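Local coordinates for selenium-binding protein (PDB 2ECE), which is of unknown function but folds as a seven-bladed beta-propeller and may bind selenium, at residues 12-17 and 83-88; 31-36 and 70-75; 250-255 and 270-275. All blocks are in the same frame, centred on the assembly; numbering follows the deposited sequence.

Interaction 1 of 3, residues 12-17 and 83-88; sequences FYPSPK and SALCPN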
# COMPACT_ATOMS: atom_id res chain seq x y z
N PHE A 12 -8.54 19.06 2.60
CA PHE A 12 -7.80 19.21 1.35
C PHE A 12 -6.66 20.16 1.67
O PHE A 12 -6.88 21.26 2.17
CB PHE A 12 -8.67 19.83 0.25
CG PHE A 12 -9.70 18.91 -0.34
CD1 PHE A 12 -9.79 17.57 0.07
CD2 PHE A 12 -10.59 19.37 -1.30
CE1 PHE A 12 -10.75 16.73 -0.48
CE2 PHE A 12 -11.55 18.54 -1.85
CZ PHE A 12 -11.64 17.20 -1.44
N TYR A 13 -5.43 19.74 1.37
CA TYR A 13 -4.26 20.57 1.65
C TYR A 13 -3.58 20.91 0.33
O TYR A 13 -3.36 20.03 -0.50
CB TYR A 13 -3.30 19.80 2.56
CG TYR A 13 -4.00 19.01 3.65
CD1 TYR A 13 -4.05 17.61 3.60
CD2 TYR A 13 -4.62 19.66 4.73
CE1 TYR A 13 -4.71 16.87 4.59
CE2 TYR A 13 -5.28 18.93 5.72
CZ TYR A 13 -5.32 17.54 5.65
OH TYR A 13 -5.96 16.81 6.63
N PRO A 14 -3.25 22.19 0.11
CA PRO A 14 -2.60 22.58 -1.15
C PRO A 14 -1.23 21.92 -1.31
O PRO A 14 -0.88 21.46 -2.39
CB PRO A 14 -2.44 24.11 -1.01
CG PRO A 14 -3.51 24.49 -0.03
CD PRO A 14 -3.46 23.36 0.97
N SER A 15 -0.49 21.87 -0.21
CA SER A 15 0.86 21.33 -0.22
C SER A 15 1.20 20.44 0.96
O SER A 15 0.46 20.37 1.95
CB SER A 15 1.83 22.50 -0.19
OG SER A 15 1.54 23.30 0.94
N PRO A 16 2.35 19.76 0.88
CA PRO A 16 2.83 18.86 1.94
C PRO A 16 2.96 19.62 3.26
O PRO A 16 2.54 19.14 4.31
CB PRO A 16 4.18 18.40 1.40
CG PRO A 16 3.90 18.30 -0.07
CD PRO A 16 3.18 19.61 -0.33
N LYS A 17 3.55 20.82 3.19
CA LYS A 17 3.73 21.67 4.37
C LYS A 17 2.39 21.94 5.04
O LYS A 17 2.28 21.84 6.26
CB LYS A 17 4.39 23.00 3.97
CG LYS A 17 4.61 23.99 5.13
CD LYS A 17 5.18 25.33 4.61
CE LYS A 17 5.12 26.43 5.68
NZ LYS A 17 5.58 27.77 5.18
N SER A 83 -5.67 16.47 -4.13
CA SER A 83 -5.50 16.65 -5.57
C SER A 83 -6.62 17.49 -6.17
O SER A 83 -6.47 18.02 -7.28
CB SER A 83 -5.45 15.29 -6.27
OG SER A 83 -6.65 14.57 -6.04
N ALA A 84 -7.73 17.61 -5.45
CA ALA A 84 -8.88 18.39 -5.94
C ALA A 84 -8.56 19.89 -6.03
O ALA A 84 -9.26 20.63 -6.72
CB ALA A 84 -10.09 18.18 -5.03
N LEU A 85 -7.52 20.32 -5.32
CA LEU A 85 -7.12 21.72 -5.34
C LEU A 85 -6.26 22.03 -6.56
O LEU A 85 -5.85 23.17 -6.76
CB LEU A 85 -6.37 22.06 -4.05
CG LEU A 85 -7.20 21.98 -2.76
CD1 LEU A 85 -6.31 22.28 -1.57
CD2 LEU A 85 -8.35 22.98 -2.82
N CYS A 86 -5.98 21.00 -7.35
CA CYS A 86 -5.19 21.16 -8.57
C CYS A 86 -5.98 21.98 -9.59
O CYS A 86 -7.22 21.99 -9.56
CB CYS A 86 -4.87 19.79 -9.18
SG CYS A 86 -3.78 18.70 -8.21
N PRO A 87 -5.29 22.67 -10.51
CA PRO A 87 -5.97 23.48 -11.52
C PRO A 87 -7.12 22.76 -12.22
O PRO A 87 -8.18 23.34 -12.46
CB PRO A 87 -4.84 23.83 -12.48
CG PRO A 87 -3.70 24.07 -11.53
CD PRO A 87 -3.83 22.89 -10.55
N ASN A 88 -6.91 21.48 -12.54
CA ASN A 88 -7.93 20.69 -13.21
C ASN A 88 -8.82 19.93 -12.24
O ASN A 88 -9.60 19.06 -12.65
CB ASN A 88 -7.26 19.71 -14.19
CG ASN A 88 -6.43 18.65 -13.49
OD1 ASN A 88 -5.85 18.90 -12.43
ND2 ASN A 88 -6.36 17.46 -14.08
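The N-terminal lead-in of the beta-propeller packs on the 3-10 segment that includes residues 83-85, with Phe12 and Pro14 against Ala84 and Leu85. This segment lies in the loop between strands 77-78 and 97-101. The lead-in runs on into helix 16-20. The interface is small and apolar.

Leu85 has the largest share of it. Its CG lies anti to the carbonyl carbon (chi1 -65°), and this directs the branch toward the lead-in. One methyl does nearly all the touching. CD1 rests on the Tyr13-Pro14 peptide link, 3.5 Å from Pro14 N and 3.6 Å from Tyr13 C. The same methyl is 3.9 Å from Pro14 CG. It is therefore set against both the peptide link and the proline ring, at the point where the chain turns toward the helix. Pro14 is partly exposed, so this end of the contact is nearer the surface than the buried Phe12 end.

Tyr13 turns its side chain the other way, and its OH is hydrogen-bonded to Gly451 O. Two bonds tie the loop to the C-terminal tail: the Cys86-Cys460 disulfide and the hydrogen bond of Leu85 O with Tyr461 OH. Ser82 OG, one residue before Ser83, bonds Tyr13 N and so adds a polar tie beside the apolar patch.

Phe12 closes the other end of the patch. Its CB lies 3.9 Å from Leu85 CD1, while the ring reaches Ala84. The ring meets that methyl obliquely, with Phe12 CE2 3.5 Å from Ala84 CB and Phe12 CD2 at 3.9 Å from the same atom.

Interaction 2 of 3, residues 31-36 and 70-75; sequences ACLYTG and NDELHH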
# COMPACT_ATOMS: atom_id res chain seq x y z
N ALA A 31 -8.46 -2.05 6.58
CA ALA A 31 -9.01 -3.10 5.74
C ALA A 31 -8.69 -4.43 6.43
O ALA A 31 -7.52 -4.76 6.63
CB ALA A 31 -8.36 -3.05 4.36
N CYS A 32 -9.73 -5.17 6.80
CA CYS A 32 -9.55 -6.45 7.48
C CYS A 32 -10.17 -7.60 6.69
O CYS A 32 -11.17 -7.42 6.00
CB CYS A 32 -10.18 -6.40 8.87
SG CYS A 32 -9.33 -5.24 9.98
N LEU A 33 -9.59 -8.79 6.80
CA LEU A 33 -10.09 -9.93 6.05
C LEU A 33 -10.08 -11.27 6.78
O LEU A 33 -9.27 -11.51 7.67
CB LEU A 33 -9.28 -10.08 4.76
CG LEU A 33 -7.76 -10.26 4.98
CD1 LEU A 33 -7.17 -11.04 3.82
CD2 LEU A 33 -7.09 -8.90 5.11
N TYR A 34 -11.01 -12.14 6.37
CA TYR A 34 -11.11 -13.49 6.90
C TYR A 34 -10.72 -14.42 5.75
O TYR A 34 -10.58 -15.63 5.92
CB TYR A 34 -12.53 -13.79 7.37
CG TYR A 34 -12.83 -13.27 8.76
CD1 TYR A 34 -12.17 -13.80 9.88
CD2 TYR A 34 -13.77 -12.26 8.97
CE1 TYR A 34 -12.44 -13.32 11.16
CE2 TYR A 34 -14.04 -11.78 10.25
CZ TYR A 34 -13.38 -12.32 11.34
OH TYR A 34 -13.64 -11.86 12.60
N THR A 35 -10.54 -13.82 4.57
CA THR A 35 -10.15 -14.57 3.38
C THR A 35 -8.80 -15.22 3.65
O THR A 35 -7.83 -14.53 3.99
CB THR A 35 -10.03 -13.64 2.15
OG1 THR A 35 -11.27 -12.96 1.93
CG2 THR A 35 -9.71 -14.45 0.91
N GLY A 36 -8.73 -16.54 3.53
CA GLY A 36 -7.47 -17.23 3.76
C GLY A 36 -7.30 -17.77 5.18
O GLY A 36 -6.33 -18.48 5.47
N ASN A 70 -15.07 -13.61 0.96
CA ASN A 70 -13.88 -13.73 0.13
C ASN A 70 -13.56 -12.61 -0.87
O ASN A 70 -13.07 -12.87 -1.96
CB ASN A 70 -13.89 -15.07 -0.63
CG ASN A 70 -13.76 -16.26 0.30
OD1 ASN A 70 -12.98 -16.24 1.26
ND2 ASN A 70 -14.52 -17.31 0.02
N ASP A 71 -13.83 -11.36 -0.49
CA ASP A 71 -13.52 -10.22 -1.36
C ASP A 71 -12.00 -10.06 -1.42
O ASP A 71 -11.44 -9.70 -2.46
CB ASP A 71 -14.09 -8.90 -0.78
CG ASP A 71 -15.56 -8.69 -1.12
OD1 ASP A 71 -15.92 -8.64 -2.32
OD2 ASP A 71 -16.36 -8.54 -0.17
N GLU A 72 -11.37 -10.36 -0.29
CA GLU A 72 -9.93 -10.22 -0.03
C GLU A 72 -9.64 -8.73 -0.05
O GLU A 72 -9.13 -8.19 -1.04
CB GLU A 72 -9.05 -10.96 -1.05
CG GLU A 72 -7.51 -10.70 -0.89
CD GLU A 72 -6.70 -11.87 -0.31
OE1 GLU A 72 -6.96 -13.04 -0.67
OE2 GLU A 72 -5.78 -11.62 0.51
N LEU A 73 -10.01 -8.06 1.03
CA LEU A 73 -9.75 -6.62 1.14
C LEU A 73 -8.25 -6.49 1.22
O LEU A 73 -7.55 -7.43 1.65
CB LEU A 73 -10.38 -6.03 2.40
CG LEU A 73 -11.91 -5.90 2.41
CD1 LEU A 73 -12.34 -4.86 3.43
CD2 LEU A 73 -12.40 -5.49 1.03
N HIS A 74 -7.73 -5.40 0.67
CA HIS A 74 -6.28 -5.20 0.69
C HIS A 74 -5.94 -3.70 0.82
O HIS A 74 -5.81 -3.16 1.91
CB HIS A 74 -5.83 -5.76 -0.63
CG HIS A 74 -4.36 -5.98 -0.78
ND1 HIS A 74 -3.75 -7.16 -0.41
CD2 HIS A 74 -3.40 -5.23 -1.38
CE1 HIS A 74 -2.48 -7.13 -0.78
NE2 HIS A 74 -2.25 -5.97 -1.37
N HIS A 75 -6.09 -3.02 -0.31
CA HIS A 75 -5.77 -1.59 -0.39
C HIS A 75 -7.08 -0.86 -0.67
O HIS A 75 -8.00 -1.44 -1.25
CB HIS A 75 -4.78 -1.29 -1.55
CG HIS A 75 -3.33 -1.49 -1.19
ND1 HIS A 75 -2.92 -2.25 -0.12
CD2 HIS A 75 -2.20 -1.03 -1.79
CE1 HIS A 75 -1.59 -2.26 -0.07
NE2 HIS A 75 -1.14 -1.52 -1.07
O HOH W 1 -14.15 -13.27 3.62
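Thr35 packs into the bend of residues 70-72, where both of its branches are used. OG1 lies 3.3 Å from Asn70 CA. CG2 sits anti to the backbone N (chi1 -57°, measured to OG1) and faces two side-chain oxygens. It is 3.5 Å from Glu72 OE1 and 3.7 Å from Asn70 OD1. A water takes a hydrogen bond from Asn70 N at 2.8 Å, and its approach to Thr35 OG1 is long and weak. The main partner of Thr35 OG1 is Asp43 OD2, which also bonds Leu73 N. One carboxylate oxygen thus ties both segments.

Glu72 meets Thr35 at about a right angle. Its chain bends at chi2 (107°), and the carboxylate lies between Thr35 and Leu33, with OE2 3.6 Å from Leu33 CD1. The group is held by charge and hydroxyl: OE1 pairs with Arg104 in a salt bridge and with Ser403 in a hydrogen bond.

The fold is a beta-propeller. Residues 31-33 end a strand of the blade completed by strand 443-449, and residues 70-75 lead from strand 60-65 of that blade to strand 77-78 of the next.

Leu73 packs against the end of the strand. Its CB is 4.1 Å from Ala31 CB, and its CD1 is 3.8 Å from Cys32 O. Its side chain also touches Ile45 of strand 44-49. Ala31 CB reaches one residue further, to His74 O at 3.5 Å.

Interaction 3 of 3, residues 250-255 and 270-275; sequences NRMALE and NMVVSL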
# COMPACT_ATOMS: atom_id res chain seq x y z
N ASN A 250 16.24 -9.07 -9.93
CA ASN A 250 15.21 -8.81 -8.91
C ASN A 250 13.80 -9.11 -9.40
O ASN A 250 13.52 -9.05 -10.60
CB ASN A 250 15.29 -7.35 -8.44
CG ASN A 250 16.63 -7.00 -7.83
OD1 ASN A 250 17.13 -7.72 -6.96
ND2 ASN A 250 17.22 -5.90 -8.28
N ARG A 251 12.91 -9.43 -8.46
CA ARG A 251 11.53 -9.72 -8.79
C ARG A 251 10.54 -9.07 -7.81
O ARG A 251 10.82 -8.93 -6.62
CB ARG A 251 11.30 -11.24 -8.83
CG ARG A 251 12.03 -11.95 -9.97
CD ARG A 251 11.51 -11.50 -11.32
NE ARG A 251 12.10 -12.25 -12.43
CZ ARG A 251 13.32 -12.04 -12.92
NH1 ARG A 251 14.09 -11.09 -12.41
NH2 ARG A 251 13.77 -12.78 -13.93
N MET A 252 9.39 -8.70 -8.35
CA MET A 252 8.32 -8.06 -7.61
C MET A 252 8.64 -6.58 -7.37
O MET A 252 9.15 -6.19 -6.31
CB MET A 252 8.10 -8.77 -6.27
CG MET A 252 7.69 -10.24 -6.41
SD MET A 252 7.18 -11.01 -4.86
CE MET A 252 7.63 -12.75 -5.14
N ALA A 253 8.22 -5.74 -8.32
CA ALA A 253 8.40 -4.30 -8.24
C ALA A 253 7.05 -3.86 -7.67
O ALA A 253 6.10 -3.69 -8.45
CB ALA A 253 8.63 -3.72 -9.65
N LEU A 254 6.95 -3.63 -6.36
CA LEU A 254 5.70 -3.29 -5.75
C LEU A 254 5.39 -1.77 -5.64
O LEU A 254 4.85 -1.17 -6.59
CB LEU A 254 5.63 -4.03 -4.32
CG LEU A 254 5.71 -5.57 -4.54
CD1 LEU A 254 5.25 -6.20 -3.26
CD2 LEU A 254 4.85 -6.09 -5.71
N GLU A 255 5.38 -1.32 -4.37
CA GLU A 255 4.98 0.02 -3.96
C GLU A 255 5.72 1.22 -4.47
O GLU A 255 6.94 1.35 -4.27
CB GLU A 255 4.90 0.10 -2.41
CG GLU A 255 3.99 -0.92 -1.71
CD GLU A 255 2.51 -0.76 -2.02
OE1 GLU A 255 2.06 0.39 -2.24
OE2 GLU A 255 1.78 -1.77 -2.04
N ASN A 270 10.14 -0.52 -3.96
CA ASN A 270 10.79 -1.68 -3.38
C ASN A 270 10.75 -2.89 -4.30
O ASN A 270 9.74 -3.16 -4.96
CB ASN A 270 10.13 -2.03 -2.04
CG ASN A 270 8.63 -2.33 -2.17
OD1 ASN A 270 7.87 -1.55 -2.73
ND2 ASN A 270 8.21 -3.47 -1.63
N MET A 271 11.88 -3.59 -4.38
CA MET A 271 12.00 -4.82 -5.15
C MET A 271 12.07 -5.83 -4.02
O MET A 271 13.01 -5.82 -3.24
CB MET A 271 13.30 -4.85 -5.96
CG MET A 271 13.27 -4.00 -7.22
SD MET A 271 11.77 -4.23 -8.23
CE MET A 271 11.89 -5.95 -8.67
N VAL A 272 11.05 -6.68 -3.93
CA VAL A 272 10.97 -7.66 -2.85
C VAL A 272 12.07 -8.71 -2.71
O VAL A 272 12.60 -8.92 -1.62
CB VAL A 272 9.61 -8.40 -2.86
CG1 VAL A 272 9.53 -9.38 -1.70
CG2 VAL A 272 8.47 -7.38 -2.78
N VAL A 273 12.43 -9.37 -3.81
CA VAL A 273 13.43 -10.43 -3.69
C VAL A 273 14.36 -10.58 -4.89
O VAL A 273 13.95 -10.47 -6.04
CB VAL A 273 12.73 -11.77 -3.41
CG1 VAL A 273 11.70 -12.05 -4.49
CG2 VAL A 273 13.75 -12.90 -3.34
N SER A 274 15.63 -10.83 -4.58
CA SER A 274 16.65 -11.03 -5.61
C SER A 274 16.79 -12.52 -5.87
O SER A 274 16.86 -13.31 -4.94
CB SER A 274 17.99 -10.48 -5.14
OG SER A 274 19.05 -11.04 -5.91
N LEU A 275 16.82 -12.90 -7.14
CA LEU A 275 16.97 -14.31 -7.48
C LEU A 275 18.40 -14.80 -7.23
O LEU A 275 18.66 -15.99 -7.29
CB LEU A 275 16.60 -14.55 -8.95
CG LEU A 275 15.14 -14.32 -9.35
CD1 LEU A 275 14.95 -14.73 -10.80
CD2 LEU A 275 14.22 -15.12 -8.45
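Strands 250-258 and 266-274 form an antiparallel beta hairpin in one blade of the propeller, and Arg251 and Val273 are a hydrogen-bonded pair in it. Arg251 N gives its hydrogen to Val273 O at 2.8 Å, and Val273 N returns a nearly straight bond to Arg251 O. Two further backbone bonds follow, Val272 N to Met252 O and Leu254 N to Asn270 O.

The pairing is irregular at Met252, whose phi is positive (77°). Opposite it, Val272 has helix-like backbone angles. Their side chains meet, with Met252 CB 3.7 Å from Val272 CB. Next to them, Val272 CG2 is pressed on Leu254 CD1 at 3.5 Å, tighter than usual for two carbons.

Met271 shares a face of the sheet with Asn250, Ala253 and Ser274. Its chain bends at chi2 and chi3 (-47° and -62°) and folds back over the neighbouring strand. SD comes to 3.5 Å from Ala253 CB, and CE lies 3.7 Å from Asn250 CB.

On the other face, the Arg251 side chain doubles back. Leu275 packs on its guanidinium group: the CD1 methyl lies over the centre of one face, 3.8 Å from Arg251 CZ.

Further out, Trp283 of strand 280-288 touches both Asn250 and Met271. Carbonyls of Asn250, Glu248 and Lys223, the last in helix 222-225, probably fix the rotation of the guanidinium group. Glu248 O bonds NH1 and Lys223 O bonds NH2. Arg251 NH1 also bonds Asn250 O at 2.8 Å, lying above that carbonyl's plane.

The three contacts belong to one beta-propeller, in one chain. Interaction 2 is nested within the loop that interaction 1 closes, and interaction 3 follows both. Helix 16-20 of interaction 1 leads into strand 27-33 of interaction 2, yet their centres are 31 Å apart and their nearest atoms about 16 Å. Interaction 1 is also remote from interaction 3, with centres 32 Å apart, and lies further from the chain centre than the others. Interactions 2 and 3 touch: His75 NE2 and Glu255 OE2, 3.1 Å apart, probably share a hydrogen bond, while Glu255 OE1 pairs with Arg257. Here the loop that joins two neighbouring blades meets a strand of another blade across the propeller interior.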